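DNA ligase-like protein Rv0938/MT0965 (Mycobacterium tuberculosis, PDB 2IRX) probably works with Ku to repair DNA double-strand breaks by non-homologous end joining, this chain being its manganese-dependent primase-polymerase domain, here with bound GTP. Local coordinates at residues A52-W57 and F66-L71; L111-P116 and T240-S245; S175-L180 and R247-P252. All coordinates share one frame; numbering follows the deposited sequence.

Interaction 1: residues A52-W57 and F66-L71. With GTP (guanosine-5'-triphosphate), chain C.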
loop_
_atom_site.group_PDB
_atom_site.type_symbol
_atom_site.label_atom_id
_atom_site.label_comp_id
_atom_site.label_asym_id
_atom_site.label_seq_id
_atom_site.Cartn_x
_atom_site.Cartn_y
_atom_site.Cartn_z
ATOM N N ALA A 52 -5.886 3.564 -9.028
ATOM C CA ALA A 52 -4.504 3.848 -8.633
ATOM C C ALA A 52 -4.260 5.359 -8.505
ATOM O O ALA A 52 -4.407 6.104 -9.479
ATOM C CB ALA A 52 -3.520 3.237 -9.656
ATOM N N THR A 53 -3.934 5.778 -7.289
ATOM C CA THR A 53 -3.425 7.115 -7.002
ATOM C C THR A 53 -1.886 7.079 -7.116
ATOM O O THR A 53 -1.236 6.191 -6.554
ATOM C CB THR A 53 -3.871 7.582 -5.599
ATOM O OG1 THR A 53 -5.305 7.673 -5.564
ATOM C CG2 THR A 53 -3.255 8.951 -5.226
ATOM N N ARG A 54 -1.334 8.038 -7.855
ATOM C CA ARG A 54 0.105 8.127 -8.136
ATOM C C ARG A 54 0.711 9.252 -7.290
ATOM O O ARG A 54 0.382 10.461 -7.474
ATOM C CB ARG A 54 0.353 8.411 -9.636
ATOM C CG ARG A 54 0.015 7.280 -10.642
ATOM C CD ARG A 54 -1.483 7.239 -11.041
ATOM N NE ARG A 54 -1.896 8.481 -11.689
ATOM C CZ ARG A 54 -3.076 9.074 -11.522
ATOM N NH1 ARG A 54 -3.983 8.539 -10.711
ATOM N NH2 ARG A 54 -3.353 10.220 -12.169
ATOM N N LYS A 55 1.600 8.892 -6.374
ATOM C CA LYS A 55 2.442 9.909 -5.755
ATOM C C LYS A 55 3.739 10.067 -6.574
ATOM O O LYS A 55 4.603 9.157 -6.622
ATOM C CB LYS A 55 2.711 9.609 -4.286
ATOM C CG LYS A 55 3.137 10.845 -3.473
ATOM C CD LYS A 55 3.099 10.563 -1.963
ATOM C CE LYS A 55 3.626 11.785 -1.179
ATOM N NZ LYS A 55 3.506 11.585 0.337
ATOM N N ARG A 56 3.867 11.243 -7.186
ATOM C CA ARG A 56 4.921 11.512 -8.150
ATOM C C ARG A 56 5.996 12.460 -7.638
ATOM O O ARG A 56 5.709 13.442 -6.955
ATOM C CB ARG A 56 4.336 12.051 -9.472
ATOM C CG ARG A 56 3.261 11.078 -10.105
ATOM C CD ARG A 56 2.592 11.764 -11.309
ATOM N NE ARG A 56 3.558 12.078 -12.364
ATOM C CZ ARG A 56 3.337 12.920 -13.381
ATOM N NH1 ARG A 56 2.159 13.563 -13.514
ATOM N NH2 ARG A 56 4.300 13.112 -14.286
ATOM N N TRP A 57 7.240 12.132 -7.980
ATOM C CA TRP A 57 8.404 12.982 -7.720
ATOM C C TRP A 57 9.137 13.201 -9.061
ATOM O O TRP A 57 10.171 12.565 -9.321
ATOM C CB TRP A 57 9.344 12.265 -6.744
ATOM C CG TRP A 57 8.987 12.311 -5.269
ATOM C CD1 TRP A 57 9.510 13.172 -4.322
ATOM C CD2 TRP A 57 8.114 11.413 -4.553
ATOM N NE1 TRP A 57 9.001 12.871 -3.070
ATOM C CE2 TRP A 57 8.141 11.804 -3.181
ATOM C CE3 TRP A 57 7.294 10.338 -4.934
ATOM C CZ2 TRP A 57 7.376 11.151 -2.192
ATOM C CZ3 TRP A 57 6.530 9.682 -3.936
ATOM C CH2 TRP A 57 6.580 10.097 -2.590
ATOM N N PHE A 66 3.678 15.309 -5.444
ATOM C CA PHE A 66 2.251 15.546 -5.367
ATOM C C PHE A 66 1.496 14.209 -5.461
ATOM O O PHE A 66 2.001 13.216 -6.005
ATOM C CB PHE A 66 1.793 16.579 -6.426
ATOM C CG PHE A 66 2.204 16.230 -7.824
ATOM C CD1 PHE A 66 1.350 15.475 -8.640
ATOM C CD2 PHE A 66 3.460 16.608 -8.314
ATOM C CE1 PHE A 66 1.702 15.131 -9.954
ATOM C CE2 PHE A 66 3.846 16.272 -9.640
ATOM C CZ PHE A 66 2.975 15.529 -10.458
ATOM N N PHE A 67 0.285 14.210 -4.918
ATOM C CA PHE A 67 -0.526 13.022 -4.813
ATOM C C PHE A 67 -1.574 13.173 -5.919
ATOM O O PHE A 67 -2.565 13.921 -5.771
ATOM C CB PHE A 67 -1.138 13.041 -3.415
ATOM C CG PHE A 67 -1.613 11.713 -2.907
ATOM C CD1 PHE A 67 -0.726 10.643 -2.730
ATOM C CD2 PHE A 67 -2.959 11.570 -2.521
ATOM C CE1 PHE A 67 -1.174 9.399 -2.220
ATOM C CE2 PHE A 67 -3.421 10.347 -1.968
ATOM C CZ PHE A 67 -2.530 9.255 -1.832
ATOM N N GLU A 68 -1.347 12.481 -7.035
ATOM C CA GLU A 68 -2.161 12.712 -8.229
ATOM C C GLU A 68 -3.264 11.670 -8.349
ATOM O O GLU A 68 -2.992 10.469 -8.418
ATOM C CB GLU A 68 -1.293 12.738 -9.466
ATOM C CG GLU A 68 -2.007 13.174 -10.729
ATOM C CD GLU A 68 -1.118 12.896 -11.939
ATOM O OE1 GLU A 68 -0.212 13.682 -12.179
ATOM O OE2 GLU A 68 -1.281 11.847 -12.610
ATOM N N LYS A 69 -4.513 12.129 -8.329
ATOM C CA LYS A 69 -5.670 11.222 -8.388
ATOM C C LYS A 69 -6.278 11.249 -9.779
ATOM O O LYS A 69 -6.275 10.236 -10.495
ATOM C CB LYS A 69 -6.710 11.617 -7.331
ATOM C CG LYS A 69 -6.207 11.493 -5.867
ATOM C CD LYS A 69 -7.264 11.996 -4.878
ATOM C CE LYS A 69 -6.703 11.943 -3.437
ATOM N NZ LYS A 69 -7.673 12.550 -2.429
ATOM N N GLN A 70 -6.785 12.422 -10.175
ATOM C CA GLN A 70 -7.317 12.624 -11.526
ATOM C C GLN A 70 -6.330 12.216 -12.624
ATOM O O GLN A 70 -5.142 12.594 -12.619
ATOM C CB GLN A 70 -7.776 14.081 -11.736
ATOM C CG GLN A 70 -8.268 14.364 -13.175
ATOM C CD GLN A 70 -9.596 13.683 -13.496
ATOM O OE1 GLN A 70 -10.431 13.468 -12.611
ATOM N NE2 GLN A 70 -9.795 13.347 -14.771
ATOM N N LEU A 71 -6.852 11.453 -13.580
ATOM C CA LEU A 71 -6.088 11.073 -14.759
ATOM C C LEU A 71 -6.007 12.254 -15.751
ATOM O O LEU A 71 -7.037 12.858 -16.134
ATOM C CB LEU A 71 -6.727 9.826 -15.404
ATOM C CG LEU A 71 -5.916 9.023 -16.405
ATOM C CD1 LEU A 71 -4.510 8.665 -15.868
ATOM C CD2 LEU A 71 -6.685 7.759 -16.884
HETATM P PG GTP C . 5.024 5.262 7.426
HETATM O O1G GTP C . 5.509 3.892 7.712
HETATM O O2G GTP C . 3.913 5.666 8.373
HETATM O O3G GTP C . 6.145 6.266 7.391
HETATM O O3B GTP C . 4.490 5.180 5.893
HETATM P PB GTP C . 2.985 5.087 5.348
HETATM O O1B GTP C . 2.094 4.305 6.259
HETATM O O2B GTP C . 2.991 4.474 4.002
HETATM O O3A GTP C . 2.517 6.608 5.439
HETATM P PA GTP C . 2.243 7.739 4.326
HETATM O O1A GTP C . 3.031 7.485 3.068
HETATM O O2A GTP C . 2.578 9.036 5.025
HETATM O "O5'" GTP C . 0.680 7.626 4.051
HETATM C "C5'" GTP C . -0.304 7.733 5.087
HETATM C "C4'" GTP C . -1.687 7.941 4.454
HETATM O "O4'" GTP C . -1.755 9.091 3.611
HETATM C "C3'" GTP C . -2.095 6.774 3.576
HETATM O "O3'" GTP C . -3.493 6.725 3.678
HETATM C "C2'" GTP C . -1.701 7.221 2.160
HETATM O "O2'" GTP C . -2.380 6.639 1.055
HETATM C "C1'" GTP C . -1.944 8.720 2.233
HETATM N N9 GTP C . -0.981 9.612 1.564
HETATM C C8 GTP C . 0.375 9.474 1.403
HETATM N N7 GTP C . 0.826 10.598 0.805
HETATM C C5 GTP C . -0.217 11.452 0.629
HETATM C C6 GTP C . -0.312 12.743 0.091
HETATM O O6 GTP C . 0.687 13.313 -0.358
HETATM N N1 GTP C . -1.551 13.378 0.075
HETATM C C2 GTP C . -2.683 12.756 0.576
HETATM N N2 GTP C . -3.867 13.382 0.526
HETATM N N3 GTP C . -2.584 11.468 1.104
HETATM C C4 GTP C . -1.358 10.841 1.124
HETATM O O HOH W 1 0.143 9.873 -12.980
#
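Arg54 and Glu68 face each other as a hydrogen-bonded pair of antiparallel strands, and the arginine holds the hairpin on the side it shares with Arg56 and Phe66. From CB, which lies 4.1 Å from Glu68 O, the Arg54 chain turns about CB-CG (chi2 83°) and CG-CD (chi3 61°), which swings the guanidinium to Glu68 and to the carbonyls just after strand 66-68. NE gives its hydrogen to a water that also donates to Glu68 OE2. Glu68 O lies over one face of the guanidinium, off toward its rim on the NH1 side. NH1 bonds Lys69 O at 2.9 Å and Ala52 O, just before its own strand, both close to the guanidinium plane. Arg54 NH2 meets Glu68 OE2 at 2.7 Å, on the anti lone pair, and Arg54 NH2 also bonds Gln70 O at 3.0 Å. The other carboxylate oxygen, Glu68 OE1, takes Arg56 NH1 on its syn lone pair at 2.7 Å, completing a salt-bridge network. On the opposite side of the sheet, the Phe67 ring is sandwiched: Thr53 CG2 stands 3.5 Å from its centroid, and the guanine of GTP covers the other face. Extended Lys55 reaches GTP N7 with NZ at 2.9 Å. This beta hairpin forms the wall of the polymerase nucleotide pocket that faces the base.

Interaction 2: residues L111-P116 and T240-S245. With GTP (guanosine-5'-triphosphate), chain C.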
loop_
_atom_site.group_PDB
_atom_site.type_symbol
_atom_site.label_atom_id
_atom_site.label_comp_id
_atom_site.label_asym_id
_atom_site.label_seq_id
_atom_site.Cartn_x
_atom_site.Cartn_y
_atom_site.Cartn_z
ATOM N N LEU A 111 6.635 7.164 -8.074
ATOM C CA LEU A 111 7.388 6.258 -7.207
ATOM C C LEU A 111 6.451 5.416 -6.357
ATOM O O LEU A 111 6.721 4.229 -6.136
ATOM C CB LEU A 111 8.326 7.051 -6.284
ATOM C CG LEU A 111 9.413 7.871 -7.008
ATOM C CD1 LEU A 111 10.351 8.573 -5.991
ATOM C CD2 LEU A 111 10.253 7.010 -7.994
ATOM N N GLU A 112 5.370 6.033 -5.868
ATOM C CA GLU A 112 4.414 5.319 -5.016
ATOM C C GLU A 112 3.064 5.173 -5.707
ATOM O O GLU A 112 2.535 6.134 -6.320
ATOM C CB GLU A 112 4.226 6.036 -3.657
ATOM C CG GLU A 112 5.551 6.305 -2.915
ATOM C CD GLU A 112 5.373 6.797 -1.501
ATOM O OE1 GLU A 112 4.233 7.173 -1.139
ATOM O OE2 GLU A 112 6.373 6.781 -0.733
ATOM N N VAL A 113 2.510 3.977 -5.581
ATOM C CA VAL A 113 1.178 3.668 -6.074
ATOM C C VAL A 113 0.327 3.378 -4.830
ATOM O O VAL A 113 0.668 2.493 -4.011
ATOM C CB VAL A 113 1.185 2.439 -7.032
ATOM C CG1 VAL A 113 -0.257 2.069 -7.428
ATOM C CG2 VAL A 113 2.103 2.699 -8.270
ATOM N N HIS A 114 -0.718 4.177 -4.665
ATOM C CA HIS A 114 -1.638 4.057 -3.518
ATOM C C HIS A 114 -3.030 3.585 -3.993
ATOM O O HIS A 114 -3.532 4.063 -5.013
ATOM C CB HIS A 114 -1.735 5.376 -2.756
ATOM C CG HIS A 114 -0.451 5.793 -2.092
ATOM N ND1 HIS A 114 -0.301 5.844 -0.720
ATOM C CD2 HIS A 114 0.743 6.182 -2.616
ATOM C CE1 HIS A 114 0.923 6.246 -0.422
ATOM N NE2 HIS A 114 1.582 6.453 -1.556
ATOM N N VAL A 115 -3.644 2.669 -3.242
ATOM C CA VAL A 115 -4.967 2.108 -3.618
ATOM C C VAL A 115 -5.879 1.940 -2.388
ATOM O O VAL A 115 -5.371 1.795 -1.234
ATOM C CB VAL A 115 -4.844 0.727 -4.370
ATOM C CG1 VAL A 115 -4.117 0.873 -5.727
ATOM C CG2 VAL A 115 -4.126 -0.327 -3.486
ATOM N N PRO A 116 -7.209 1.928 -2.625
ATOM C CA PRO A 116 -8.139 1.624 -1.532
ATOM C C PRO A 116 -8.258 0.110 -1.341
ATOM O O PRO A 116 -7.694 -0.676 -2.146
ATOM C CB PRO A 116 -9.471 2.230 -2.021
ATOM C CG PRO A 116 -9.441 2.049 -3.494
ATOM C CD PRO A 116 -7.932 2.209 -3.891
ATOM N N THR A 240 -4.067 3.255 0.848
ATOM C CA THR A 240 -2.848 2.813 1.512
ATOM C C THR A 240 -1.909 2.432 0.380
ATOM O O THR A 240 -2.349 1.880 -0.645
ATOM C CB THR A 240 -3.096 1.595 2.461
ATOM O OG1 THR A 240 -4.106 1.961 3.442
ATOM C CG2 THR A 240 -1.790 1.202 3.189
ATOM N N ILE A 241 -0.623 2.707 0.563
ATOM C CA ILE A 241 0.372 2.342 -0.448
ATOM C C ILE A 241 0.233 0.848 -0.822
ATOM O O ILE A 241 0.026 -0.020 0.063
ATOM C CB ILE A 241 1.811 2.686 -0.008
ATOM C CG1 ILE A 241 2.742 2.721 -1.240
ATOM C CG2 ILE A 241 2.329 1.701 1.119
ATOM C CD1 ILE A 241 4.080 3.364 -0.937
ATOM N N ALA A 242 0.333 0.555 -2.121
ATOM C CA ALA A 242 0.266 -0.838 -2.619
ATOM C C ALA A 242 1.471 -1.679 -2.161
ATOM O O ALA A 242 2.604 -1.204 -2.207
ATOM C CB ALA A 242 0.161 -0.862 -4.164
ATOM N N PRO A 243 1.225 -2.944 -1.755
ATOM C CA PRO A 243 2.334 -3.893 -1.589
ATOM C C PRO A 243 3.254 -3.874 -2.826
ATOM O O PRO A 243 2.765 -3.772 -3.962
ATOM C CB PRO A 243 1.615 -5.250 -1.451
ATOM C CG PRO A 243 0.316 -4.847 -0.729
ATOM C CD PRO A 243 -0.079 -3.551 -1.421
ATOM N N TYR A 244 4.559 -3.913 -2.585
ATOM C CA TYR A 244 5.604 -3.871 -3.627
ATOM C C TYR A 244 5.893 -2.454 -4.192
ATOM O O TYR A 244 6.858 -2.258 -4.909
ATOM C CB TYR A 244 5.326 -4.889 -4.758
ATOM C CG TYR A 244 5.310 -6.316 -4.290
ATOM C CD1 TYR A 244 6.502 -6.982 -3.979
ATOM C CD2 TYR A 244 4.112 -7.019 -4.191
ATOM C CE1 TYR A 244 6.494 -8.332 -3.541
ATOM C CE2 TYR A 244 4.085 -8.371 -3.764
ATOM C CZ TYR A 244 5.282 -9.011 -3.442
ATOM O OH TYR A 244 5.283 -10.333 -3.022
ATOM N N SER A 245 5.081 -1.461 -3.850
ATOM C CA SER A 245 5.398 -0.076 -4.212
ATOM C C SER A 245 6.762 0.351 -3.696
ATOM O O SER A 245 7.134 0.032 -2.557
ATOM C CB SER A 245 4.341 0.915 -3.681
ATOM O OG SER A 245 4.599 2.210 -4.212
HETATM P PG GTP C . 5.024 5.262 7.426
HETATM O O1G GTP C . 5.509 3.892 7.712
HETATM O O2G GTP C . 3.913 5.666 8.373
HETATM O O3G GTP C . 6.145 6.266 7.391
HETATM O O3B GTP C . 4.490 5.180 5.893
HETATM P PB GTP C . 2.985 5.087 5.348
HETATM O O1B GTP C . 2.094 4.305 6.259
HETATM O O2B GTP C . 2.991 4.474 4.002
HETATM O O3A GTP C . 2.517 6.608 5.439
HETATM P PA GTP C . 2.243 7.739 4.326
HETATM O O1A GTP C . 3.031 7.485 3.068
HETATM O O2A GTP C . 2.578 9.036 5.025
HETATM O "O5'" GTP C . 0.680 7.626 4.051
HETATM C "C5'" GTP C . -0.304 7.733 5.087
HETATM C "C4'" GTP C . -1.687 7.941 4.454
HETATM O "O4'" GTP C . -1.755 9.091 3.611
HETATM C "C3'" GTP C . -2.095 6.774 3.576
HETATM O "O3'" GTP C . -3.493 6.725 3.678
HETATM C "C2'" GTP C . -1.701 7.221 2.160
HETATM O "O2'" GTP C . -2.380 6.639 1.055
HETATM C "C1'" GTP C . -1.944 8.720 2.233
HETATM N N9 GTP C . -0.981 9.612 1.564
HETATM C C8 GTP C . 0.375 9.474 1.403
HETATM N N7 GTP C . 0.826 10.598 0.805
HETATM C C5 GTP C . -0.217 11.452 0.629
HETATM C C6 GTP C . -0.312 12.743 0.091
HETATM O O6 GTP C . 0.687 13.313 -0.358
HETATM N N1 GTP C . -1.551 13.378 0.075
HETATM C C2 GTP C . -2.683 12.756 0.576
HETATM N N2 GTP C . -3.867 13.382 0.526
HETATM N N3 GTP C . -2.584 11.468 1.104
HETATM C C4 GTP C . -1.358 10.841 1.124
#
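The ribose side of the nucleotide pocket is built on a short antiparallel pairing, strand 112-115 with strand 240-241, and His114 and Ile241 meet in it as a non-hydrogen-bonded pair. Ile241 lies against one face of the imidazole: its CB stands 4.0 Å from the ring centroid in a CH-pi contact, with CA over the rim. Beyond, Ile241 CG1 runs anti to the backbone N (chi1 -162°), which carries CD1 across the Glu112 chain to 3.7 Å from Glu112 CD. The ring is fixed at both nitrogens. NE2 donates to Glu112 OE1 at 2.8 Å, nearly in the ring plane, while ND1 shares a hydrogen bond of 2.8 Å with the ribose hydroxyl O2' of GTP. The histidine thus binds the nucleotide here, and its grip on O2' is consistent with a polymerase site that accepts ribonucleotides. The Phe67 ring meets it edge-to-face, and Arg247 holds the second carboxylate oxygen of Glu112 in a salt bridge.

The backbones join through the hydrogen-bonded pair Val115 and Thr240, with Val115 N to Thr240 O at 3.0 Å and its reciprocal bond. Two residues on, Ala242 N donates almost straight to Val113 O at 2.7 Å. There the chain leaves the sheet in a type II beta turn, Ala242 to Ser245, which returns the serine to strand 112-115. Val113 N donates to Ser245 OG at 3.1 Å, a side-chain oxygen continuing the pairing after the strand has turned away; the hydroxyl also has a weak bond to Tyr36 on helix 29-47.

Interaction 3: residues S175-L180 and R247-P252. With GTP (guanosine-5'-triphosphate), chain C.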
loop_
_atom_site.group_PDB
_atom_site.type_symbol
_atom_site.label_atom_id
_atom_site.label_comp_id
_atom_site.label_asym_id
_atom_site.label_seq_id
_atom_site.Cartn_x
_atom_site.Cartn_y
_atom_site.Cartn_z
ATOM N N SER A 175 6.432 -1.163 5.783
ATOM C CA SER A 175 5.910 -0.119 4.880
ATOM C C SER A 175 6.915 0.467 3.885
ATOM O O SER A 175 6.518 1.058 2.882
ATOM C CB SER A 175 5.323 1.049 5.683
ATOM O OG SER A 175 6.384 1.804 6.235
ATOM N N GLY A 176 8.209 0.336 4.190
ATOM C CA GLY A 176 9.280 0.971 3.415
ATOM C C GLY A 176 9.691 2.306 4.013
ATOM O O GLY A 176 10.678 2.908 3.593
ATOM N N SER A 177 8.923 2.764 5.001
ATOM C CA SER A 177 9.151 4.064 5.599
ATOM C C SER A 177 9.486 3.859 7.084
ATOM O O SER A 177 10.617 3.537 7.398
ATOM C CB SER A 177 7.957 4.983 5.338
ATOM O OG SER A 177 8.131 6.274 5.916
ATOM N N LYS A 178 8.520 3.993 7.985
ATOM C CA LYS A 178 8.815 3.940 9.431
ATOM C C LYS A 178 8.146 2.773 10.180
ATOM O O LYS A 178 8.581 2.391 11.279
ATOM C CB LYS A 178 8.384 5.268 10.086
ATOM C CG LYS A 178 9.351 6.425 9.797
ATOM C CD LYS A 178 8.802 7.859 9.979
ATOM C CE LYS A 178 7.459 7.984 10.705
ATOM N NZ LYS A 178 6.332 8.169 9.710
ATOM N N GLY A 179 7.072 2.235 9.599
ATOM C CA GLY A 179 6.201 1.288 10.313
ATOM C C GLY A 179 5.877 0.009 9.565
ATOM O O GLY A 179 6.669 -0.495 8.754
ATOM N N LEU A 180 4.700 -0.529 9.871
ATOM C CA LEU A 180 4.258 -1.816 9.349
ATOM C C LEU A 180 2.836 -1.672 8.863
ATOM O O LEU A 180 2.055 -0.913 9.441
ATOM C CB LEU A 180 4.256 -2.881 10.457
ATOM C CG LEU A 180 5.525 -3.348 11.135
ATOM C CD1 LEU A 180 5.173 -4.346 12.250
ATOM C CD2 LEU A 180 6.443 -4.004 10.103
ATOM N N ARG A 247 9.124 3.464 -2.344
ATOM C CA ARG A 247 8.848 4.638 -1.508
ATOM C C ARG A 247 9.609 5.867 -2.020
ATOM O O ARG A 247 10.757 5.778 -2.432
ATOM C CB ARG A 247 9.283 4.415 -0.051
ATOM C CG ARG A 247 8.692 3.178 0.621
ATOM C CD ARG A 247 7.178 3.118 0.574
ATOM N NE ARG A 247 6.471 4.369 0.875
ATOM C CZ ARG A 247 5.542 4.548 1.824
ATOM N NH1 ARG A 247 4.931 5.731 1.906
ATOM N NH2 ARG A 247 5.194 3.573 2.691
ATOM N N GLY A 248 8.967 7.010 -1.921
ATOM C CA GLY A 248 9.625 8.309 -2.173
ATOM C C GLY A 248 10.305 8.772 -0.899
ATOM O O GLY A 248 9.808 9.655 -0.235
ATOM N N ARG A 249 11.425 8.147 -0.555
ATOM C CA ARG A 249 12.191 8.441 0.664
ATOM C C ARG A 249 13.643 8.487 0.211
ATOM O O ARG A 249 13.913 8.233 -0.970
ATOM C CB ARG A 249 11.989 7.336 1.735
ATOM C CG ARG A 249 10.534 7.085 2.178
ATOM C CD ARG A 249 9.994 8.286 2.965
ATOM N NE ARG A 249 8.670 8.060 3.563
ATOM C CZ ARG A 249 7.494 8.252 2.962
ATOM N NH1 ARG A 249 7.412 8.652 1.680
ATOM N NH2 ARG A 249 6.379 8.015 3.664
ATOM N N THR A 250 14.566 8.807 1.125
ATOM C CA THR A 250 15.971 8.966 0.786
ATOM C C THR A 250 16.545 7.731 0.100
ATOM O O THR A 250 17.352 7.859 -0.807
ATOM C CB THR A 250 16.802 9.304 2.039
ATOM O OG1 THR A 250 16.353 10.572 2.534
ATOM C CG2 THR A 250 18.240 9.471 1.668
ATOM N N HIS A 251 16.133 6.546 0.564
ATOM C CA HIS A 251 16.517 5.289 -0.101
ATOM C C HIS A 251 15.323 4.655 -0.825
ATOM O O HIS A 251 14.168 4.814 -0.369
ATOM C CB HIS A 251 17.155 4.309 0.898
ATOM C CG HIS A 251 18.525 4.725 1.373
ATOM N ND1 HIS A 251 19.360 3.874 2.053
ATOM C CD2 HIS A 251 19.197 5.896 1.256
ATOM C CE1 HIS A 251 20.486 4.504 2.352
ATOM N NE2 HIS A 251 20.408 5.737 1.885
ATOM N N PRO A 252 15.585 3.960 -1.953
ATOM C CA PRO A 252 14.505 3.297 -2.720
ATOM C C PRO A 252 14.067 1.998 -2.013
ATOM O O PRO A 252 14.306 0.872 -2.489
ATOM C CB PRO A 252 15.166 3.035 -4.086
ATOM C CG PRO A 252 16.626 2.775 -3.716
ATOM C CD PRO A 252 16.899 3.797 -2.616
HETATM P PG GTP C . 5.024 5.262 7.426
HETATM O O1G GTP C . 5.509 3.892 7.712
HETATM O O2G GTP C . 3.913 5.666 8.373
HETATM O O3G GTP C . 6.145 6.266 7.391
HETATM O O3B GTP C . 4.490 5.180 5.893
HETATM P PB GTP C . 2.985 5.087 5.348
HETATM O O1B GTP C . 2.094 4.305 6.259
HETATM O O2B GTP C . 2.991 4.474 4.002
HETATM O O3A GTP C . 2.517 6.608 5.439
HETATM P PA GTP C . 2.243 7.739 4.326
HETATM O O1A GTP C . 3.031 7.485 3.068
HETATM O O2A GTP C . 2.578 9.036 5.025
HETATM O "O5'" GTP C . 0.680 7.626 4.051
HETATM C "C5'" GTP C . -0.304 7.733 5.087
HETATM C "C4'" GTP C . -1.687 7.941 4.454
HETATM O "O4'" GTP C . -1.755 9.091 3.611
HETATM C "C3'" GTP C . -2.095 6.774 3.576
HETATM O "O3'" GTP C . -3.493 6.725 3.678
HETATM C "C2'" GTP C . -1.701 7.221 2.160
HETATM O "O2'" GTP C . -2.380 6.639 1.055
HETATM C "C1'" GTP C . -1.944 8.720 2.233
HETATM N N9 GTP C . -0.981 9.612 1.564
HETATM C C8 GTP C . 0.375 9.474 1.403
HETATM N N7 GTP C . 0.826 10.598 0.805
HETATM C C5 GTP C . -0.217 11.452 0.629
HETATM C C6 GTP C . -0.312 12.743 0.091
HETATM O O6 GTP C . 0.687 13.313 -0.358
HETATM N N1 GTP C . -1.551 13.378 0.075
HETATM C C2 GTP C . -2.683 12.756 0.576
HETATM N N2 GTP C . -3.867 13.382 0.526
HETATM N N3 GTP C . -2.584 11.468 1.104
HETATM C C4 GTP C . -1.358 10.841 1.124
#
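Arg247 and Ser177 bury the most surface here, with Arg249 next, and the triphosphate of GTP lies along one side of the two loops where they meet. The Arg247 chain turns about CB-CG (chi2 -55°) and CG-CD (chi3 -44°), passing its CG 3.6 Å from Gly176 CA, where the glycine lets it come close. NH2 then bonds Ser175 O at 2.8 Å, an acceptor in the guanidinium plane though NH2 itself stands above the carbonyl plane, and GTP O2B at 2.7 Å. NH1 turns to the alpha phosphate, donating to GTP O1A at 2.8 Å. Ser177 CB stands over one face of this guanidinium, toward its rim. The Ser177 hydroxyl, anti to the backbone N (chi1 180°), receives Arg249 NE at 3.0 Å and donates to GTP O3G, at a distance too short to trust exactly. An ST turn shapes the serine loop: Ser177 N donates to Ser175 OG, which in turn donates to GTP O1G at 2.7 Å. Lys178 NZ donates to GTP O3G, so that with Arg247 positive charge reaches all three phosphates. Loop 175-180 links strands 171-174 and 180-186, with Leu180 packed on helix 149-164. The arginine loop runs into strand 253-257, the antiparallel partner of strand 171-174.

How the interactions relate
The three contacts line one GTP within the primase-polymerase domain. Interactions 1 and 2 share the four-stranded antiparallel sheet ordered 66-68, 53-56, 112-115, 240-241; their centres are 11 Å apart, and strands 53-56 and 112-115 are neighbours. Interaction 3 lies about 12 Å from the centre of interaction 2 and about 17 Å from that of interaction 1; loop 175-180 joins two strands of the large mixed sheet, and loop 247-252 leads from the four-stranded sheet into it. Along the chain, interaction 1 closes before the others open, whereas the segments of 2 and 3 alternate. Interaction 1 meets the base, interaction 2 the ribose and interaction 3 the phosphates, so the nucleotide bridges the two sheets.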